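Side-chain contacts in Non-structural protein 9 (PDB 5C94), which forms a homodimer and binds RNA, probably as an accessory subunit of the coronavirus replication machinery: residues F60-E63 and A64-I68; Y92-K95 and N96-S99. One frame throughout, in Å; residues are numbered along the deposited sequence.

Both contacts belong to the antiparallel beta barrel of the nsp9 fold, and their centres lie about 18 Å apart. Interaction 1 comes first along the chain: it is the tip of the hairpin that joins strand 57-61 to strand 67-71, on the surface about 16 Å from the chain centre. Interaction 2 follows, where the chain passes from strand 85-93 to helix 99-109, about 8 Å from that centre. The two meet where Phe60 packs on Ile94. Phe93 packs on Pro2 of the second subunit, and at the far end of segment 96-99 Ser99 lies against its Ser99, so both sides of the turn at 94-97 touch that subunit, while the hairpin tip stays clear of it.

Interaction 1: F60-E63 and A64-I68; sequences FLNE and AGNQI
Strands 57-61 and 67-71 run antiparallel and are joined in a beta hairpin, Phe60 facing Ile68 as a hydrogen-bonded pair and Leu61 facing Gln67 as a non-hydrogen-bonded one, with a type I turn from Asn62 to Gly65 and a G1 bulge at Gly65 (phi 71°) at the tip. The Phe60-Ile68 pair is held both ways: Ile68 N donates to Phe60 O over 2.9 Å, and the return bond from Phe60 N to Ile68 O is longer, at 3.3 Å. Closer to the turn, Asn62 N donates to Asn66 O, and Gly65 N closes the turn on Asn62 O.

On one face the CE1 corner of the Phe60 ring meets Ile68 CD1 at 3.5 Å, the two side chains crossing obliquely; the ring also packs on Val45 of strand 42-50. On the other face Leu61 and Gln67 cross at about a right angle, Leu61 CD2 lying 3.4 Å from Gln67 OE1, while Gln67 NE2 is bonded to Ser59 OG. The poorly ordered Glu63 side chain reaches over to strand 42-50, where Ser43 N donates to its OE2.

Asn62 adds a side-chain bond to the turn. With its CG between the backbone N and the carbonyl carbon (chi1 68°), the amide folds over the turn beside Asn66, and Asn62 OD1 accepts Asn66 N at 2.8 Å, the donor tilted 28° from the amide plane.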
# COMPACT_ATOMS: atom_id res chain seq x y z
N PHE A 60 -16.65 -6.86 13.53
CA PHE A 60 -15.55 -6.76 14.48
C PHE A 60 -15.86 -5.69 15.54
O PHE A 60 -16.88 -4.98 15.47
CB PHE A 60 -14.25 -6.44 13.75
CG PHE A 60 -14.39 -5.33 12.74
CD1 PHE A 60 -14.43 -3.99 13.16
CD2 PHE A 60 -14.47 -5.61 11.38
CE1 PHE A 60 -14.57 -2.96 12.23
CE2 PHE A 60 -14.60 -4.58 10.44
CZ PHE A 60 -14.65 -3.25 10.87
N LEU A 61 -15.00 -5.56 16.53
CA LEU A 61 -15.15 -4.51 17.52
C LEU A 61 -14.50 -3.24 17.05
O LEU A 61 -13.50 -3.29 16.40
CB LEU A 61 -14.52 -4.91 18.84
CG LEU A 61 -15.14 -6.05 19.63
CD1 LEU A 61 -14.45 -6.22 20.95
CD2 LEU A 61 -16.62 -5.89 19.81
N ASN A 62 -15.07 -2.10 17.38
CA ASN A 62 -14.46 -0.82 17.09
C ASN A 62 -13.58 -0.30 18.22
O ASN A 62 -13.34 -1.01 19.18
CB ASN A 62 -15.50 0.22 16.69
CG ASN A 62 -16.40 0.62 17.82
OD1 ASN A 62 -16.34 0.11 18.90
ND2 ASN A 62 -17.27 1.53 17.53
N GLU A 63 -13.09 0.93 18.07
CA GLU A 63 -12.28 1.56 19.11
C GLU A 63 -12.96 1.54 20.48
O GLU A 63 -12.34 1.19 21.49
CB GLU A 63 -11.93 3.01 18.73
CG GLU A 63 -10.97 3.14 17.54
CD GLU A 63 -9.50 2.85 17.92
OE1 GLU A 63 -9.21 2.61 19.10
OE2 GLU A 63 -8.65 2.84 17.02
N ALA A 64 -14.24 1.88 20.49
CA ALA A 64 -15.02 1.91 21.72
C ALA A 64 -15.38 0.53 22.24
O ALA A 64 -16.18 0.40 23.16
CB ALA A 64 -16.30 2.72 21.50
N GLY A 65 -14.81 -0.52 21.65
CA GLY A 65 -15.08 -1.88 22.07
C GLY A 65 -16.47 -2.40 21.74
O GLY A 65 -16.95 -3.36 22.36
N ASN A 66 -17.12 -1.79 20.75
CA ASN A 66 -18.47 -2.17 20.34
C ASN A 66 -18.50 -3.04 19.08
O ASN A 66 -17.64 -2.89 18.20
CB ASN A 66 -19.30 -0.91 20.11
CG ASN A 66 -19.46 -0.08 21.36
OD1 ASN A 66 -19.52 -0.61 22.47
ND2 ASN A 66 -19.51 1.23 21.20
N GLN A 67 -19.49 -3.93 18.99
CA GLN A 67 -19.67 -4.79 17.80
C GLN A 67 -20.32 -4.07 16.61
O GLN A 67 -21.48 -3.66 16.67
CB GLN A 67 -20.52 -6.02 18.14
CG GLN A 67 -20.52 -7.10 17.03
CD GLN A 67 -19.24 -7.94 17.02
OE1 GLN A 67 -18.56 -8.05 18.04
NE2 GLN A 67 -18.90 -8.52 15.87
N ILE A 68 -19.57 -3.94 15.52
CA ILE A 68 -20.13 -3.27 14.34
C ILE A 68 -20.10 -4.15 13.10
O ILE A 68 -19.41 -5.18 13.06
CB ILE A 68 -19.39 -1.97 14.02
CG1 ILE A 68 -18.00 -2.26 13.48
CG2 ILE A 68 -19.32 -1.04 15.25
CD1 ILE A 68 -17.48 -1.14 12.60

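Interaction 2: Y92-K95 and N96-S99; sequences YFIK and NTRS
A type II turn from Ile94 to Thr97 reverses the chain between strand 85-93 and helix 99-109, bringing the CA atoms of Ile94 and Thr97 to 5.7 Å, with Asn96 at the positive phi (73°) expected of the third turn position. Ile94 O, the carbonyl of the first turn residue, takes both bonds. Thr97 N closes the turn on it at 3.1 Å, and Thr97 OG1 donates to the same oxygen at 2.8 Å. Both donors approach from one face of the carbonyl plane, the hydroxyl standing 35° out of it. Thr97 keeps OG1 beside its own backbone N (chi1 -69°), which sets both groups toward one target and leaves Ile94 CB 3.6 Å from the hydroxyl.

The Ile94 side chain packs into the barrel on Val45, Val70 and Leu72. Lys95 bends at chi2 and runs past Asp71 to bond Leu72 O through NZ, with a long, weak ion pair to Asp73. Beyond the turn, Arg98 occupies the N-cap position of helix 99-109, and Thr97 O accepts from Arg102 NE.

The hydroxyl gives its main bond to Ile94 O, with a second, weak one to Ala46 O; the turn is thus fastened by side chain as well as backbone, two donors of one threonine gripping a single carbonyl.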
# COMPACT_ATOMS: atom_id res chain seq x y z
N TYR A 92 -11.31 -8.73 0.25
CA TYR A 92 -12.44 -7.82 0.18
C TYR A 92 -12.08 -6.53 0.88
O TYR A 92 -11.80 -6.54 2.08
CB TYR A 92 -13.68 -8.38 0.89
CG TYR A 92 -14.18 -9.76 0.52
CD1 TYR A 92 -13.52 -10.91 0.97
CD2 TYR A 92 -15.34 -9.90 -0.21
CE1 TYR A 92 -14.01 -12.17 0.65
CE2 TYR A 92 -15.84 -11.13 -0.53
CZ TYR A 92 -15.18 -12.26 -0.11
OH TYR A 92 -15.73 -13.46 -0.44
N PHE A 93 -12.12 -5.42 0.16
CA PHE A 93 -11.98 -4.14 0.83
C PHE A 93 -13.33 -3.77 1.38
O PHE A 93 -14.37 -4.16 0.86
CB PHE A 93 -11.46 -3.06 -0.11
CG PHE A 93 -10.04 -3.26 -0.53
CD1 PHE A 93 -9.00 -3.06 0.37
CD2 PHE A 93 -9.74 -3.68 -1.82
CE1 PHE A 93 -7.68 -3.25 -0.02
CE2 PHE A 93 -8.43 -3.88 -2.22
CZ PHE A 93 -7.39 -3.66 -1.32
N ILE A 94 -13.29 -3.00 2.44
CA ILE A 94 -14.49 -2.53 3.07
C ILE A 94 -15.06 -1.32 2.31
O ILE A 94 -14.31 -0.49 1.81
CB ILE A 94 -14.15 -2.23 4.54
CG1 ILE A 94 -14.13 -3.57 5.27
CG2 ILE A 94 -15.11 -1.21 5.15
CD1 ILE A 94 -13.47 -3.53 6.57
N LYS A 95 -16.39 -1.27 2.19
CA LYS A 95 -17.08 -0.23 1.43
C LYS A 95 -16.53 1.13 1.81
O LYS A 95 -16.46 1.46 3.00
CB LYS A 95 -18.58 -0.28 1.70
CG LYS A 95 -19.46 -0.27 0.45
CD LYS A 95 -19.45 -1.65 -0.21
CE LYS A 95 -20.52 -1.80 -1.28
NZ LYS A 95 -20.39 -3.10 -2.01
N ASN A 96 -16.12 1.89 0.79
CA ASN A 96 -15.68 3.29 0.93
C ASN A 96 -14.33 3.49 1.58
O ASN A 96 -14.04 4.57 2.10
CB ASN A 96 -16.71 4.10 1.70
CG ASN A 96 -18.09 4.04 1.08
OD1 ASN A 96 -19.09 3.84 1.77
ND2 ASN A 96 -18.14 4.18 -0.25
N THR A 97 -13.49 2.46 1.57
CA THR A 97 -12.16 2.59 2.11
C THR A 97 -11.40 3.58 1.23
O THR A 97 -11.58 3.60 0.01
CB THR A 97 -11.45 1.23 2.17
OG1 THR A 97 -12.09 0.42 3.16
CG2 THR A 97 -9.98 1.40 2.54
N ARG A 98 -10.59 4.44 1.84
CA ARG A 98 -9.77 5.39 1.10
C ARG A 98 -8.79 4.66 0.18
O ARG A 98 -8.30 3.57 0.53
CB ARG A 98 -9.01 6.30 2.05
CG ARG A 98 -9.88 7.31 2.79
CD ARG A 98 -9.08 8.58 3.11
NE ARG A 98 -8.14 8.41 4.22
CZ ARG A 98 -6.92 8.95 4.28
NH1 ARG A 98 -6.46 9.69 3.27
NH2 ARG A 98 -6.16 8.74 5.34
N SER A 99 -8.48 5.26 -0.96
CA SER A 99 -7.62 4.64 -1.97
C SER A 99 -6.22 4.34 -1.43
O SER A 99 -5.63 3.30 -1.74
CB SER A 99 -7.51 5.54 -3.20
OG SER A 99 -8.74 5.61 -3.88